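Local structure of Fdc1 (Candida dubliniensis, 4ZAD) at residues A[105-110]-A[341-346]; A[129-134]-A[310-315]. The protein is a UbiD-type decarboxylase that uses prenylated FMN and manganese, probably to convert cinnamic, coumaric and ferulic acids into their vinyl derivatives. One frame throughout, in Å; residues are numbered along the deposited sequence.

Interaction 1 of 2, residues A[105-110]-A[341-346]; sequences FLVANR and ETKYLI
Arg110 and Glu341 form a two-pronged salt bridge that shows how an arginine just past a helix end can tie down a second helix. The guanidinium presents its NE side: Arg110 NE donates to Glu341 OE1 at 2.7 Å, along a nearly straight path (168°) that enters the syn lone pair of the acceptor. The second prong is more bent, Arg110 NH2 reaching Glu341 OE2 at 3.0 Å from a position tilted out of the carboxylate plane. Tyr344 fills the angle made by the arginine chain, which folds at chi2 and chi3. Arg110 CB sits over one face of the phenol, 3.5 Å from the centroid of the Tyr344 ring, in a CH-pi contact. Farther along, the rim of the Tyr344 ring, at CD2, lies over a face of the guanidinium, 3.2 Å from Arg110 NH2, with the planes 47° apart, so this is not a parallel stack.

In fold terms, the C-terminal end of helix 99-108 here packs against helix 334-347, which belongs to the C-terminal UbiD domain. The Glu341 side chain lies about 8 Å from the bound prenylated flavin, consistent with a place for the buried Arg110–Glu341 pair just outside the cofactor pocket. Tyr243 of helix 240-247 touches Arg110.

The other part of the contact is looser, apolar and partly exposed. Val107 CG2 rests 3.7 Å from Lys343 CB, the two side chains crossing at about a right angle, and approaches Tyr344 CB at 4.2 Å. The ammonium of Lys343 turns to Asp104 and Asp358, with which it makes salt bridges.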
# COMPACT_ATOMS: atom_id res chain seq x y z
N PHE A 105 22.31 11.98 -7.33
CA PHE A 105 22.91 12.86 -8.30
C PHE A 105 22.52 14.34 -8.09
O PHE A 105 23.38 15.23 -8.14
CB PHE A 105 22.59 12.38 -9.70
CG PHE A 105 23.21 13.21 -10.78
CD1 PHE A 105 24.57 13.14 -11.04
CD2 PHE A 105 22.43 14.08 -11.55
CE1 PHE A 105 25.15 13.91 -12.06
CE2 PHE A 105 22.99 14.87 -12.55
CZ PHE A 105 24.36 14.79 -12.82
N LEU A 106 21.23 14.59 -7.83
CA LEU A 106 20.73 15.93 -7.54
C LEU A 106 21.33 16.43 -6.22
O LEU A 106 21.90 17.49 -6.16
CB LEU A 106 19.21 15.96 -7.48
CG LEU A 106 18.40 15.62 -8.74
CD1 LEU A 106 16.99 15.09 -8.37
CD2 LEU A 106 18.30 16.78 -9.79
N VAL A 107 21.21 15.66 -5.16
CA VAL A 107 21.87 16.01 -3.90
C VAL A 107 23.36 16.32 -4.11
O VAL A 107 23.86 17.34 -3.64
CB VAL A 107 21.67 14.87 -2.85
CG1 VAL A 107 22.62 15.02 -1.66
CG2 VAL A 107 20.20 14.83 -2.41
N ALA A 108 24.05 15.46 -4.85
CA ALA A 108 25.49 15.60 -5.07
C ALA A 108 25.82 16.94 -5.69
O ALA A 108 26.84 17.55 -5.35
CB ALA A 108 25.99 14.50 -5.94
N ASN A 109 24.93 17.42 -6.57
CA ASN A 109 25.17 18.66 -7.31
C ASN A 109 24.54 19.94 -6.69
O ASN A 109 24.54 21.01 -7.32
CB ASN A 109 24.75 18.46 -8.78
CG ASN A 109 25.80 17.65 -9.59
OD1 ASN A 109 26.69 18.23 -10.22
ND2 ASN A 109 25.66 16.32 -9.61
N ARG A 110 24.07 19.83 -5.45
CA ARG A 110 23.49 20.96 -4.72
C ARG A 110 24.47 21.95 -4.05
O ARG A 110 24.10 23.03 -3.68
CB ARG A 110 22.43 20.48 -3.69
CG ARG A 110 21.02 20.36 -4.28
CD ARG A 110 20.35 21.71 -4.49
NE ARG A 110 19.82 22.20 -3.23
CZ ARG A 110 20.36 23.15 -2.47
NH1 ARG A 110 21.46 23.79 -2.82
NH2 ARG A 110 19.78 23.48 -1.33
N GLU A 341 15.37 17.45 -2.51
CA GLU A 341 15.76 18.61 -1.73
C GLU A 341 15.78 18.30 -0.21
O GLU A 341 16.65 18.78 0.49
CB GLU A 341 14.92 19.82 -2.04
CG GLU A 341 15.35 21.12 -1.31
CD GLU A 341 16.61 21.80 -1.86
OE1 GLU A 341 17.35 21.19 -2.65
OE2 GLU A 341 16.86 22.96 -1.48
N THR A 342 14.85 17.50 0.30
CA THR A 342 14.84 17.24 1.72
C THR A 342 16.07 16.41 2.14
O THR A 342 16.61 16.56 3.26
CB THR A 342 13.55 16.58 2.16
OG1 THR A 342 12.43 17.33 1.66
CG2 THR A 342 13.49 16.50 3.69
N LYS A 343 16.54 15.56 1.23
CA LYS A 343 17.76 14.79 1.49
C LYS A 343 18.90 15.79 1.59
O LYS A 343 19.64 15.76 2.53
CB LYS A 343 18.05 13.79 0.37
CG LYS A 343 18.55 12.46 0.82
CD LYS A 343 19.95 12.45 1.45
CE LYS A 343 20.67 11.03 1.20
NZ LYS A 343 20.62 10.53 -0.28
N TYR A 344 19.01 16.70 0.63
CA TYR A 344 20.08 17.65 0.67
C TYR A 344 20.05 18.40 1.99
O TYR A 344 21.00 18.36 2.74
CB TYR A 344 20.11 18.61 -0.52
CG TYR A 344 21.27 19.57 -0.37
CD1 TYR A 344 22.60 19.14 -0.55
CD2 TYR A 344 21.07 20.87 0.05
CE1 TYR A 344 23.67 20.01 -0.33
CE2 TYR A 344 22.13 21.73 0.26
CZ TYR A 344 23.41 21.30 0.07
OH TYR A 344 24.45 22.20 0.28
N LEU A 345 18.95 19.07 2.28
CA LEU A 345 18.85 19.85 3.49
C LEU A 345 19.18 19.07 4.77
O LEU A 345 19.76 19.62 5.70
CB LEU A 345 17.46 20.50 3.57
CG LEU A 345 17.24 21.65 2.59
CD1 LEU A 345 15.86 22.28 2.74
CD2 LEU A 345 18.31 22.71 2.87
N ILE A 346 18.83 17.79 4.81
CA ILE A 346 18.98 16.96 6.03
C ILE A 346 20.46 16.63 6.27
O ILE A 346 20.98 16.69 7.37
CB ILE A 346 18.14 15.68 5.88
CG1 ILE A 346 16.69 15.95 6.26
CG2 ILE A 346 18.63 14.61 6.76
CD1 ILE A 346 15.77 14.71 6.22

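Interaction 2 of 2, residues A[129-134]-A[310-315]; sequences KKHHLT and ISYRDQ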
# COMPACT_ATOMS: atom_id res chain seq x y z
N LYS A 129 12.91 31.26 -31.97
CA LYS A 129 12.95 32.60 -32.54
C LYS A 129 12.63 32.64 -34.04
O LYS A 129 12.64 33.71 -34.61
CB LYS A 129 14.29 33.28 -32.29
CG LYS A 129 14.57 33.70 -30.85
CD LYS A 129 13.43 34.50 -30.22
CE LYS A 129 13.90 35.26 -29.00
NZ LYS A 129 12.93 36.25 -28.46
N LYS A 130 12.34 31.50 -34.68
CA LYS A 130 12.03 31.54 -36.10
C LYS A 130 10.66 32.22 -36.44
O LYS A 130 10.56 32.95 -37.43
CB LYS A 130 12.14 30.13 -36.71
CG LYS A 130 11.84 30.07 -38.24
CD LYS A 130 11.73 28.63 -38.77
CE LYS A 130 12.06 28.53 -40.26
NZ LYS A 130 12.21 27.10 -40.70
N HIS A 131 9.62 31.97 -35.63
CA HIS A 131 8.29 32.55 -35.84
C HIS A 131 7.80 33.35 -34.65
O HIS A 131 8.03 32.99 -33.50
CB HIS A 131 7.22 31.48 -36.13
CG HIS A 131 7.50 30.63 -37.33
ND1 HIS A 131 7.98 29.34 -37.22
CD2 HIS A 131 7.35 30.87 -38.66
CE1 HIS A 131 8.14 28.84 -38.43
NE2 HIS A 131 7.76 29.74 -39.32
N HIS A 132 7.04 34.41 -34.95
CA HIS A 132 6.54 35.37 -33.96
C HIS A 132 5.06 35.67 -34.17
O HIS A 132 4.59 35.70 -35.29
CB HIS A 132 7.33 36.66 -34.07
CG HIS A 132 8.74 36.53 -33.61
ND1 HIS A 132 9.75 36.06 -34.42
CD2 HIS A 132 9.31 36.75 -32.40
CE1 HIS A 132 10.89 36.03 -33.74
NE2 HIS A 132 10.65 36.45 -32.51
N LEU A 133 4.35 35.88 -33.06
CA LEU A 133 3.00 36.39 -33.07
C LEU A 133 2.93 37.61 -32.14
O LEU A 133 3.46 37.55 -31.01
CB LEU A 133 2.02 35.33 -32.59
CG LEU A 133 1.71 34.12 -33.48
CD1 LEU A 133 1.05 33.02 -32.64
CD2 LEU A 133 0.81 34.51 -34.63
N THR A 134 2.32 38.71 -32.61
CA THR A 134 2.11 39.90 -31.78
C THR A 134 0.82 39.69 -31.03
O THR A 134 0.06 38.78 -31.34
CB THR A 134 1.94 41.18 -32.60
OG1 THR A 134 0.73 41.09 -33.39
CG2 THR A 134 3.17 41.46 -33.49
N ILE A 310 4.40 35.78 -28.57
CA ILE A 310 4.66 34.35 -28.62
C ILE A 310 5.68 34.12 -29.73
O ILE A 310 5.56 34.66 -30.83
CB ILE A 310 3.42 33.49 -28.96
CG1 ILE A 310 2.38 33.53 -27.84
CG2 ILE A 310 3.82 32.01 -29.26
CD1 ILE A 310 1.07 32.82 -28.24
N SER A 311 6.69 33.33 -29.41
CA SER A 311 7.67 32.91 -30.39
C SER A 311 7.59 31.39 -30.37
O SER A 311 7.31 30.82 -29.33
CB SER A 311 9.06 33.46 -30.03
OG SER A 311 9.60 32.86 -28.85
N TYR A 312 7.78 30.74 -31.52
CA TYR A 312 7.65 29.28 -31.61
C TYR A 312 8.36 28.72 -32.84
O TYR A 312 8.46 29.38 -33.87
CB TYR A 312 6.18 28.86 -31.64
CG TYR A 312 5.44 29.38 -32.84
CD1 TYR A 312 4.87 30.64 -32.83
CD2 TYR A 312 5.30 28.61 -33.98
CE1 TYR A 312 4.20 31.12 -33.93
CE2 TYR A 312 4.61 29.10 -35.10
CZ TYR A 312 4.08 30.35 -35.06
OH TYR A 312 3.40 30.84 -36.12
N ARG A 313 8.84 27.49 -32.72
CA ARG A 313 9.61 26.87 -33.78
C ARG A 313 8.70 26.17 -34.78
O ARG A 313 7.51 26.10 -34.58
CB ARG A 313 10.61 25.88 -33.19
CG ARG A 313 9.98 24.61 -32.65
CD ARG A 313 11.00 23.73 -31.93
NE ARG A 313 12.21 23.49 -32.72
CZ ARG A 313 13.32 22.98 -32.22
NH1 ARG A 313 13.40 22.68 -30.94
NH2 ARG A 313 14.37 22.80 -32.99
N ASP A 314 9.28 25.65 -35.85
CA ASP A 314 8.55 24.78 -36.77
C ASP A 314 8.03 23.59 -36.00
O ASP A 314 8.77 22.95 -35.26
CB ASP A 314 9.48 24.21 -37.85
CG ASP A 314 9.84 25.21 -38.93
OD1 ASP A 314 9.09 26.18 -39.15
OD2 ASP A 314 10.89 24.99 -39.58
N GLN A 315 6.76 23.32 -36.15
CA GLN A 315 6.19 22.05 -35.74
C GLN A 315 6.33 21.86 -34.24
O GLN A 315 6.89 20.87 -33.78
CB GLN A 315 6.83 20.89 -36.54
CG GLN A 315 6.75 21.04 -38.05
CD GLN A 315 6.76 19.69 -38.75
OE1 GLN A 315 7.72 18.92 -38.64
NE2 GLN A 315 5.69 19.39 -39.48
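A two-stranded antiparallel ladder in the Rift-related domain joins His131, His132 and Leu133 to Tyr312, Ser311 and Ile310. The Leu133–Ile310 pair is closed by Leu133 N to Ile310 O (2.8 Å) and by Ile310 N to Leu133 O (3.2 Å). At the His131–Tyr312 pair the bonding is uneven: Tyr312 N donates to His131 O at 3.0 Å, whereas the return bond is weak.

Beyond the backbone, the side chains of His131, Leu133, Ile310 and Tyr312 meet on one face of the sheet. Chi1 of 63° sets Tyr312 CG between the backbone N and the carbonyl carbon, turning the ring back against His131, whose CB lies over its face, 3.7 Å from the centroid of the Tyr312 ring. The imidazole is slid off that ring although their planes are near parallel (19°). Leu133 CD1 adds an apolar touch to Tyr312 CE1 at 3.9 Å, and the phenol hydroxyl bonds to Asp63.

At this end, strand 300-312 lies between 131-134 and 270-277 in the large antiparallel sheet, Ser311 bonding by its backbone to Val271. Past the strand ends, the extended chain of Lys130 carries NZ to Asp314 OD2, a 2.7 Å salt bridge, while Asp314 OD1 faces the edge of the His131 imidazole.

How the interactions relate
Interactions 1 and 2 illustrate how one chain is tied together by nested long-range contacts. The second is nested inside the first: the order along the sequence is 105-110, 129-134, 310-315 and 341-346. Their centres lie 37 Å apart and their nearest atoms about 22 Å, without touching, and they share no helix, strand or sheet. Interaction 2 ties the early strand 131-134 to the end of strand 300-312 within the Rift-related domain, away from the annotated sites. Interaction 1 joins helices 99-108 and 334-347, which come before 131-134 and after 300-312 along the chain, nearer the cofactor. Interaction 1 therefore brings together two helical segments 231 residues apart, and interaction 2 pairs two strands of one sheet inside that span.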